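Invasion protein InvA (Salmonella enterica, PDB 2X49) serves as an export apparatus protein of the Salmonella type III secretion system and is involved in invasion of the intestinal epithelium. Local coordinates at residues Gln148-Met153 and Glu179-Leu184; Ile37-Arg42 and Glu128-Leu133. All coordinates share one frame; numbering follows the deposited sequence.

Contact 1 (Gln148-Met153 and Glu179-Leu184)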
ATOM      1  N   GLN A 148      -9.512  12.288 -15.956  1.00 15.18           N
ATOM      2  CA  GLN A 148     -10.969  12.174 -16.127  1.00 16.13           C
ATOM      3  C   GLN A 148     -11.604  11.821 -14.801  1.00 15.29           C
ATOM      4  O   GLN A 148     -12.618  12.388 -14.425  1.00 15.35           O
ATOM      5  CB  GLN A 148     -11.411  11.182 -17.229  1.00 15.68           C
ATOM      6  CG  GLN A 148     -11.105  11.651 -18.634  1.00 19.06           C
ATOM      7  CD  GLN A 148     -11.400  13.113 -18.878  1.00 19.16           C
ATOM      8  OE1 GLN A 148     -10.471  13.910 -19.007  1.00 22.54           O
ATOM      9  NE2 GLN A 148     -12.684  13.475 -19.003  1.00 18.86           N
ATOM     10  N   GLU A 149     -10.966  10.893 -14.081  1.00 16.61           N
ATOM     11  CA  GLU A 149     -11.467  10.471 -12.758  1.00 16.60           C
ATOM     12  C   GLU A 149     -11.343  11.613 -11.756  1.00 15.88           C
ATOM     13  O   GLU A 149     -12.235  11.893 -10.947  1.00 17.72           O
ATOM     14  CB  GLU A 149     -10.722   9.251 -12.266  1.00 17.04           C
ATOM     15  CG  GLU A 149     -11.048   7.977 -12.992  1.00 17.99           C
ATOM     16  CD  GLU A 149     -10.532   7.906 -14.428  1.00 20.14           C
ATOM     17  OE1 GLU A 149      -9.394   8.393 -14.719  1.00 18.87           O
ATOM     18  OE2 GLU A 149     -11.271   7.345 -15.267  1.00 24.41           O
ATOM     19  N   THR A 150     -10.224  12.297 -11.834  1.00 15.23           N
ATOM     20  CA  THR A 150      -9.998  13.459 -10.949  1.00 15.31           C
ATOM     21  C   THR A 150     -11.052  14.549 -11.190  1.00 14.62           C
ATOM     22  O   THR A 150     -11.634  15.140 -10.282  1.00 14.19           O
ATOM     23  CB  THR A 150      -8.575  14.023 -11.165  1.00 14.86           C
ATOM     24  OG1 THR A 150      -7.615  13.019 -10.839  1.00 15.32           O
ATOM     25  CG2 THR A 150      -8.319  15.306 -10.354  1.00 16.36           C
ATOM     26  N   LYS A 151     -11.335  14.790 -12.453  1.00 14.16           N
ATOM     27  CA  LYS A 151     -12.244  15.882 -12.810  1.00 15.44           C
ATOM     28  C   LYS A 151     -13.643  15.565 -12.272  1.00 15.92           C
ATOM     29  O   LYS A 151     -14.412  16.445 -11.874  1.00 17.01           O
ATOM     30  CB  LYS A 151     -12.234  16.134 -14.325  1.00 15.89           C
ATOM     31  CG  LYS A 151     -13.346  17.058 -14.815  1.00 18.51           C
ATOM     32  CD  LYS A 151     -13.133  18.523 -14.441  1.00 20.66           C
ATOM     33  CE  LYS A 151     -14.016  19.407 -15.324  1.00 21.97           C
ATOM     34  NZ  LYS A 151     -14.500  20.659 -14.651  1.00 23.36           N
ATOM     35  N   HIS A 152     -13.936  14.282 -12.252  1.00 17.43           N
ATOM     36  CA  HIS A 152     -15.256  13.806 -11.809  1.00 19.23           C
ATOM     37  C   HIS A 152     -15.393  14.054 -10.330  1.00 18.90           C
ATOM     38  O   HIS A 152     -16.432  14.481  -9.814  1.00 19.99           O
ATOM     39  CB  HIS A 152     -15.418  12.315 -12.038  1.00 19.76           C
ATOM     40  CG  HIS A 152     -16.750  11.786 -11.612  1.00 22.29           C
ATOM     41  ND1 HIS A 152     -17.857  11.828 -12.429  1.00 25.66           N
ATOM     42  CD2 HIS A 152     -17.158  11.225 -10.450  1.00 26.89           C
ATOM     43  CE1 HIS A 152     -18.888  11.295 -11.796  1.00 26.02           C
ATOM     44  NE2 HIS A 152     -18.496  10.930 -10.590  1.00 27.20           N
ATOM     45  N   MET A 153     -14.299  13.753  -9.663  1.00 18.84           N
ATOM     46  CA  MET A 153     -14.244  13.900  -8.219  1.00 19.28           C
ATOM     47  C   MET A 153     -14.361  15.350  -7.847  1.00 17.95           C
ATOM     48  O   MET A 153     -15.018  15.691  -6.877  1.00 18.41           O
ATOM     49  CB  MET A 153     -12.986  13.280  -7.615  1.00 19.95           C
ATOM     50  CG  MET A 153     -12.836  11.779  -7.842  1.00 22.78           C
ATOM     51  SD  MET A 153     -11.196  11.160  -7.361  1.00 27.69           S
ATOM     52  CE  MET A 153     -11.147  11.512  -5.638  1.00 27.74           C
ATOM     53  N   GLU A 179      -2.142  14.460 -10.440  1.00 15.38           N
ATOM     54  CA  GLU A 179      -0.812  13.996 -10.057  1.00 16.83           C
ATOM     55  C   GLU A 179      -0.627  13.779  -8.569  1.00 16.38           C
ATOM     56  O   GLU A 179      -0.091  12.762  -8.102  1.00 16.77           O
ATOM     57  CB  GLU A 179       0.308  14.890 -10.614  1.00 17.71           C
ATOM     58  CG  GLU A 179       0.428  14.753 -12.067  1.00 23.43           C
ATOM     59  CD  GLU A 179       1.253  15.844 -12.718  1.00 31.14           C
ATOM     60  OE1 GLU A 179       1.790  16.717 -11.997  1.00 36.16           O
ATOM     61  OE2 GLU A 179       1.349  15.834 -13.975  1.00 36.06           O
ATOM     62  N   VAL A 180      -1.106  14.742  -7.797  1.00 15.95           N
ATOM     63  CA  VAL A 180      -1.124  14.648  -6.315  1.00 15.83           C
ATOM     64  C   VAL A 180      -1.879  13.382  -5.842  1.00 15.73           C
ATOM     65  O   VAL A 180      -1.408  12.539  -5.067  1.00 16.30           O
ATOM     66  CB  VAL A 180      -1.689  15.885  -5.657  1.00 17.45           C
ATOM     67  CG1 VAL A 180      -1.904  15.662  -4.177  1.00 17.25           C
ATOM     68  CG2 VAL A 180      -0.729  17.046  -5.904  1.00 15.95           C
ATOM     69  N   LEU A 181      -3.038  13.204  -6.395  1.00 14.14           N
ATOM     70  CA  LEU A 181      -3.912  12.074  -5.998  1.00 14.84           C
ATOM     71  C   LEU A 181      -3.266  10.725  -6.326  1.00 14.50           C
ATOM     72  O   LEU A 181      -3.313   9.781  -5.521  1.00 14.24           O
ATOM     73  CB  LEU A 181      -5.300  12.217  -6.653  1.00 13.83           C
ATOM     74  CG  LEU A 181      -6.199  13.422  -6.261  1.00 15.16           C
ATOM     75  CD1 LEU A 181      -7.660  13.341  -6.804  1.00 17.15           C
ATOM     76  CD2 LEU A 181      -6.270  13.576  -4.752  1.00 20.17           C
ATOM     77  N   GLN A 182      -2.708  10.605  -7.551  1.00 13.77           N
ATOM     78  CA  GLN A 182      -2.021   9.375  -7.967  1.00 14.11           C
ATOM     79  C   GLN A 182      -0.863   9.038  -7.047  1.00 15.09           C
ATOM     80  O   GLN A 182      -0.628   7.878  -6.707  1.00 13.51           O
ATOM     81  CB  GLN A 182      -1.507   9.447  -9.428  1.00 17.03           C
ATOM     82  CG  GLN A 182      -2.503   9.370 -10.486  1.00 20.52           C
ATOM     83  CD  GLN A 182      -1.848   9.567 -11.840  1.00 25.01           C
ATOM     84  OE1 GLN A 182      -0.906  10.360 -11.966  1.00 30.01           O
ATOM     85  NE2 GLN A 182      -2.330   8.861 -12.865  1.00 26.25           N
ATOM     86  N   ARG A 183      -0.137  10.088  -6.666  1.00 15.81           N
ATOM     87  CA  ARG A 183       1.039   9.903  -5.819  1.00 16.43           C
ATOM     88  C   ARG A 183       0.668   9.483  -4.415  1.00 17.24           C
ATOM     89  O   ARG A 183       1.366   8.706  -3.778  1.00 17.50           O
ATOM     90  CB  ARG A 183       1.997  11.089  -5.911  1.00 16.15           C
ATOM     91  CG  ARG A 183       2.704  11.170  -7.276  1.00 17.63           C
ATOM     92  CD  ARG A 183       3.482  12.486  -7.496  1.00 20.51           C
ATOM     93  NE  ARG A 183       4.104  12.527  -8.845  1.00 21.70           N
ATOM     94  CZ  ARG A 183       5.192  11.845  -9.167  1.00 25.50           C
ATOM     95  NH1 ARG A 183       5.817  11.140  -8.254  1.00 29.48           N
ATOM     96  NH2 ARG A 183       5.683  11.884 -10.398  1.00 27.99           N
ATOM     97  N   LEU A 184      -0.486   9.932  -3.948  1.00 16.41           N
ATOM     98  CA  LEU A 184      -1.024   9.505  -2.622  1.00 15.95           C
ATOM     99  C   LEU A 184      -1.434   8.020  -2.700  1.00 15.74           C
ATOM    100  O   LEU A 184      -0.942   7.186  -1.955  1.00 15.34           O
ATOM    101  CB  LEU A 184      -2.192  10.371  -2.170  1.00 16.05           C
ATOM    102  CG  LEU A 184      -1.818  11.806  -1.860  1.00 15.17           C
ATOM    103  CD1 LEU A 184      -3.122  12.583  -1.637  1.00 19.07           C
ATOM    104  CD2 LEU A 184      -0.851  11.833  -0.661  1.00 17.53           C
TER
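Thr-150, Met-153 and Leu-181 meet with no flat group between them; Phe-145, from the preceding loop, touches Thr-150 and Met-153. Across the interface a single methyl, CD1 of Leu-181, does all the touching. Leu-181 and Thr-150 come together at a slant, with CD1 lying 4.0 Å from Thr-150 OG1 and 4.1 Å from Thr-150 CG2. A chi1 of -61° puts OG1 beside the backbone N and CG2 anti to that N, and both branches reach CD1. Met-153 approaches Leu-181 end to end: its chain is bent at chi3 (62°), and SD and CE both lie against CD1, at 4.2 and 4.1 Å. Helices 147-158 and 174-185 belong to an all-helical part of the C-terminal domain, where five helices from 147-158 to 211-221 follow one another without a strand. Threonine suits its buried place because it offers a methyl to the leucine while its hydroxyl is hydrogen-bonded to Gly-146 O, one turn back, and to Ser-178 OG. Leucine suits its own because its branched apolar end meets both partners through CD1, while Met-194 and Ile-197 of helix 194-204 also pack on it. Flexible methionine reaches in from a partly exposed position and touches Met-194 as well.

Contact 2 (Ile37-Arg42 and Glu128-Leu133)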
ATOM      1  N   ILE A  37     -14.444   1.871  -1.160  1.00 14.36           N
ATOM      2  CA  ILE A  37     -14.611   2.300   0.253  1.00 14.44           C
ATOM      3  C   ILE A  37     -13.289   2.715   0.834  1.00 14.03           C
ATOM      4  O   ILE A  37     -13.135   3.763   1.460  1.00 14.11           O
ATOM      5  CB  ILE A  37     -15.276   1.218   1.098  1.00 14.26           C
ATOM      6  CG1 ILE A  37     -16.749   1.142   0.699  1.00 16.06           C
ATOM      7  CG2 ILE A  37     -15.277   1.601   2.575  1.00 15.27           C
ATOM      8  CD1 ILE A  37     -17.517  -0.103   1.159  1.00 19.26           C
ATOM      9  N   ASP A  38     -12.309   1.877   0.555  1.00 13.68           N
ATOM     10  CA  ASP A  38     -10.992   1.926   1.234  1.00 14.38           C
ATOM     11  C   ASP A  38     -10.102   3.040   0.699  1.00 14.83           C
ATOM     12  O   ASP A  38      -9.304   3.622   1.433  1.00 17.64           O
ATOM     13  CB  ASP A  38     -10.224   0.610   1.219  1.00 15.30           C
ATOM     14  CG  ASP A  38     -10.825  -0.470   2.109  1.00 18.41           C
ATOM     15  OD1 ASP A  38     -11.731  -0.192   2.930  1.00 18.99           O
ATOM     16  OD2 ASP A  38     -10.286  -1.599   1.976  1.00 21.89           O
ATOM     17  N   TYR A  39     -10.220   3.299  -0.587  1.00 15.14           N
ATOM     18  CA  TYR A  39      -9.298   4.214  -1.295  1.00 16.59           C
ATOM     19  C   TYR A  39      -9.950   5.402  -1.998  1.00 16.37           C
ATOM     20  O   TYR A  39      -9.246   6.374  -2.372  1.00 16.22           O
ATOM     21  CB  TYR A  39      -8.423   3.431  -2.298  1.00 17.43           C
ATOM     22  CG  TYR A  39      -7.493   2.484  -1.613  1.00 19.76           C
ATOM     23  CD1 TYR A  39      -6.351   2.933  -0.961  1.00 23.10           C
ATOM     24  CD2 TYR A  39      -7.804   1.135  -1.530  1.00 22.41           C
ATOM     25  CE1 TYR A  39      -5.540   2.081  -0.272  1.00 25.44           C
ATOM     26  CE2 TYR A  39      -6.970   0.247  -0.834  1.00 21.40           C
ATOM     27  CZ  TYR A  39      -5.843   0.726  -0.236  1.00 26.60           C
ATOM     28  OH  TYR A  39      -5.064  -0.150   0.449  1.00 29.67           O
ATOM     29  N   GLY A  40     -11.244   5.341  -2.197  1.00 16.37           N
ATOM     30  CA  GLY A  40     -12.004   6.447  -2.760  1.00 17.75           C
ATOM     31  C   GLY A  40     -12.019   6.555  -4.254  1.00 19.32           C
ATOM     32  O   GLY A  40     -12.475   7.555  -4.810  1.00 20.34           O
ATOM     33  N   VAL A  41     -11.533   5.518  -4.889  1.00 18.89           N
ATOM     34  CA  VAL A  41     -11.562   5.449  -6.368  1.00 18.92           C
ATOM     35  C   VAL A  41     -12.070   4.106  -6.848  1.00 18.11           C
ATOM     36  O   VAL A  41     -12.077   3.096  -6.148  1.00 20.25           O
ATOM     37  CB  VAL A  41     -10.214   5.819  -7.011  1.00 19.17           C
ATOM     38  CG1 VAL A  41      -9.763   7.259  -6.553  1.00 20.47           C
ATOM     39  CG2 VAL A  41      -9.183   4.789  -6.636  1.00 22.51           C
ATOM     40  N   ARG A  42     -12.495   4.120  -8.088  1.00 17.94           N
ATOM     41  CA  ARG A  42     -13.163   2.963  -8.685  1.00 18.47           C
ATOM     42  C   ARG A  42     -12.189   2.141  -9.488  1.00 18.26           C
ATOM     43  O   ARG A  42     -11.352   2.673 -10.217  1.00 19.49           O
ATOM     44  CB  ARG A  42     -14.261   3.408  -9.607  1.00 17.84           C
ATOM     45  CG  ARG A  42     -15.257   4.365  -9.053  1.00 19.66           C
ATOM     46  CD  ARG A  42     -16.341   3.600  -8.406  1.00 23.75           C
ATOM     47  NE  ARG A  42     -17.498   4.437  -8.064  1.00 22.11           N
ATOM     48  CZ  ARG A  42     -18.524   3.963  -7.368  1.00 20.86           C
ATOM     49  NH1 ARG A  42     -18.513   2.703  -7.035  1.00 19.82           N
ATOM     50  NH2 ARG A  42     -19.536   4.724  -7.026  1.00 25.11           N
ATOM     51  N   GLU A 128      -7.405 -11.991   3.358  1.00 16.66           N
ATOM     52  CA  GLU A 128      -5.990 -11.887   2.990  1.00 15.53           C
ATOM     53  C   GLU A 128      -5.872 -11.636   1.467  1.00 15.75           C
ATOM     54  O   GLU A 128      -5.099 -10.814   1.021  1.00 15.20           O
ATOM     55  CB  GLU A 128      -5.192 -13.132   3.417  1.00 17.44           C
ATOM     56  CG  GLU A 128      -3.753 -13.127   2.905  1.00 19.55           C
ATOM     57  CD  GLU A 128      -2.833 -12.139   3.624  1.00 21.69           C
ATOM     58  OE1 GLU A 128      -3.288 -11.360   4.500  1.00 20.89           O
ATOM     59  OE2 GLU A 128      -1.629 -12.148   3.291  1.00 24.43           O
ATOM     60  N   LEU A 129      -6.699 -12.300   0.698  1.00 16.23           N
ATOM     61  CA  LEU A 129      -6.628 -12.202  -0.767  1.00 16.53           C
ATOM     62  C   LEU A 129      -6.990 -10.779  -1.188  1.00 16.33           C
ATOM     63  O   LEU A 129      -6.320 -10.160  -1.982  1.00 16.12           O
ATOM     64  CB  LEU A 129      -7.594 -13.168  -1.438  1.00 17.56           C
ATOM     65  CG  LEU A 129      -7.686 -13.043  -2.983  1.00 15.97           C
ATOM     66  CD1 LEU A 129      -6.341 -13.151  -3.652  1.00 18.55           C
ATOM     67  CD2 LEU A 129      -8.641 -14.082  -3.506  1.00 15.79           C
ATOM     68  N   TYR A 130      -8.013 -10.261  -0.540  1.00 15.78           N
ATOM     69  CA  TYR A 130      -8.406  -8.856  -0.788  1.00 16.22           C
ATOM     70  C   TYR A 130      -7.255  -7.907  -0.447  1.00 16.84           C
ATOM     71  O   TYR A 130      -6.908  -6.990  -1.233  1.00 16.94           O
ATOM     72  CB  TYR A 130      -9.626  -8.438   0.031  1.00 16.16           C
ATOM     73  CG  TYR A 130      -9.802  -6.925  -0.058  1.00 17.81           C
ATOM     74  CD1 TYR A 130     -10.260  -6.357  -1.206  1.00 17.46           C
ATOM     75  CD2 TYR A 130      -9.525  -6.102   0.999  1.00 18.88           C
ATOM     76  CE1 TYR A 130     -10.381  -4.989  -1.335  1.00 17.95           C
ATOM     77  CE2 TYR A 130      -9.652  -4.724   0.892  1.00 18.43           C
ATOM     78  CZ  TYR A 130     -10.096  -4.178  -0.281  1.00 17.02           C
ATOM     79  OH  TYR A 130     -10.243  -2.783  -0.427  1.00 19.20           O
ATOM     80  N   HIS A 131      -6.623  -8.108   0.697  1.00 17.42           N
ATOM     81  CA  HIS A 131      -5.480  -7.238   1.082  1.00 18.27           C
ATOM     82  C   HIS A 131      -4.354  -7.286   0.065  1.00 17.71           C
ATOM     83  O   HIS A 131      -3.827  -6.251  -0.377  1.00 17.43           O
ATOM     84  CB  HIS A 131      -4.956  -7.575   2.476  1.00 18.86           C
ATOM     85  CG  HIS A 131      -3.952  -6.598   3.017  1.00 20.15           C
ATOM     86  ND1 HIS A 131      -2.746  -6.795   3.584  1.00 25.74           N
ATOM     87  CD2 HIS A 131      -4.162  -5.236   3.024  1.00 21.14           C
ATOM     88  CE1 HIS A 131      -2.248  -5.561   3.932  1.00 21.26           C
ATOM     89  NE2 HIS A 131      -3.131  -4.637   3.599  1.00 24.34           N
ATOM     90  N   CYS A 132      -3.987  -8.484  -0.340  1.00 16.47           N
ATOM     91  CA  CYS A 132      -2.925  -8.695  -1.343  1.00 17.76           C
ATOM     92  C   CYS A 132      -3.256  -7.910  -2.613  1.00 16.96           C
ATOM     93  O   CYS A 132      -2.411  -7.183  -3.184  1.00 16.28           O
ATOM     94  CB  CYS A 132      -2.808 -10.160  -1.734  1.00 18.38           C
ATOM     95  SG  CYS A 132      -1.911 -11.101  -0.504  1.00 25.87           S
ATOM     96  N   LEU A 133      -4.475  -8.113  -3.061  1.00 17.61           N
ATOM     97  CA  LEU A 133      -4.936  -7.480  -4.349  1.00 16.05           C
ATOM     98  C   LEU A 133      -4.950  -5.956  -4.225  1.00 17.05           C
ATOM     99  O   LEU A 133      -4.477  -5.206  -5.098  1.00 17.29           O
ATOM    100  CB  LEU A 133      -6.299  -7.981  -4.762  1.00 15.41           C
ATOM    101  CG  LEU A 133      -6.295  -9.408  -5.234  1.00 17.15           C
ATOM    102  CD1 LEU A 133      -7.734  -9.944  -5.354  1.00 18.10           C
ATOM    103  CD2 LEU A 133      -5.637  -9.510  -6.617  1.00 19.44           C
TER
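Asp-38 and Tyr-130 extend toward each other from opposite directions, and the tightly packed part of the contact is where they end: Tyr-130 OH donates a hydrogen bond of 2.7 Å to Asp-38 OD2. OD2 lies at the edge of the Tyr-130 ring, near its plane, 3.4 Å from CE2. Carboxylate and ring planes are inclined by 64°, and the hydroxyl reaches OD2 from above the carboxylate, 45° out of its plane. Tyrosine suits this place because the nearest CA atoms, of Asp-38 and His-131, are 10.7 Å apart, and a long side chain ending in a hydroxyl can span such a gap; CG of Tyr-130 is anti to its backbone N (chi1 169°), which carries the ring toward Asp-38. Helix 27-39 belongs to the beta-alpha-beta crossover joining parallel strands 10-14 and 46-50, and helix 125-139 rests on strand 66-72 of the same sheet through Cys-132 and Leu-133. Gly-40, with positive phi, accommodates the turn that leaves the first helix. Aspartate offers two acceptors: OD1 is held by Gln-34 NE2, whose side chain also touches Tyr-130. This bonded pair is partly exposed, whereas Tyr-39 is buried but loosely touched, its CE2 4.5 Å from Tyr-130 OH and its own hydroxyl hydrogen-bonded to Lys-229.

How the contacts relate
Both segments of contact 2 come earlier in the chain than those of contact 1, and helices 125-139 and 147-158, one from each, follow each other along the chain. Although they lie about 17 Å apart, centre to centre, the two contacts touch: SD of Met-153 packs at 4.2 Å against CG1 of Val-41. Its methyl CE also lies 4.3 Å from Gly-40 O, so the methionine that meets Leu-181 also borders the turn after helix 27-39. Phe-145 bridges them further, touching Val-41 as well as Thr-150 and Met-153. The Tyr-130 side chain is about 10 Å from a bound mercury ion, while the calcium site at Asn-93 and Glu-111 involves neither contact.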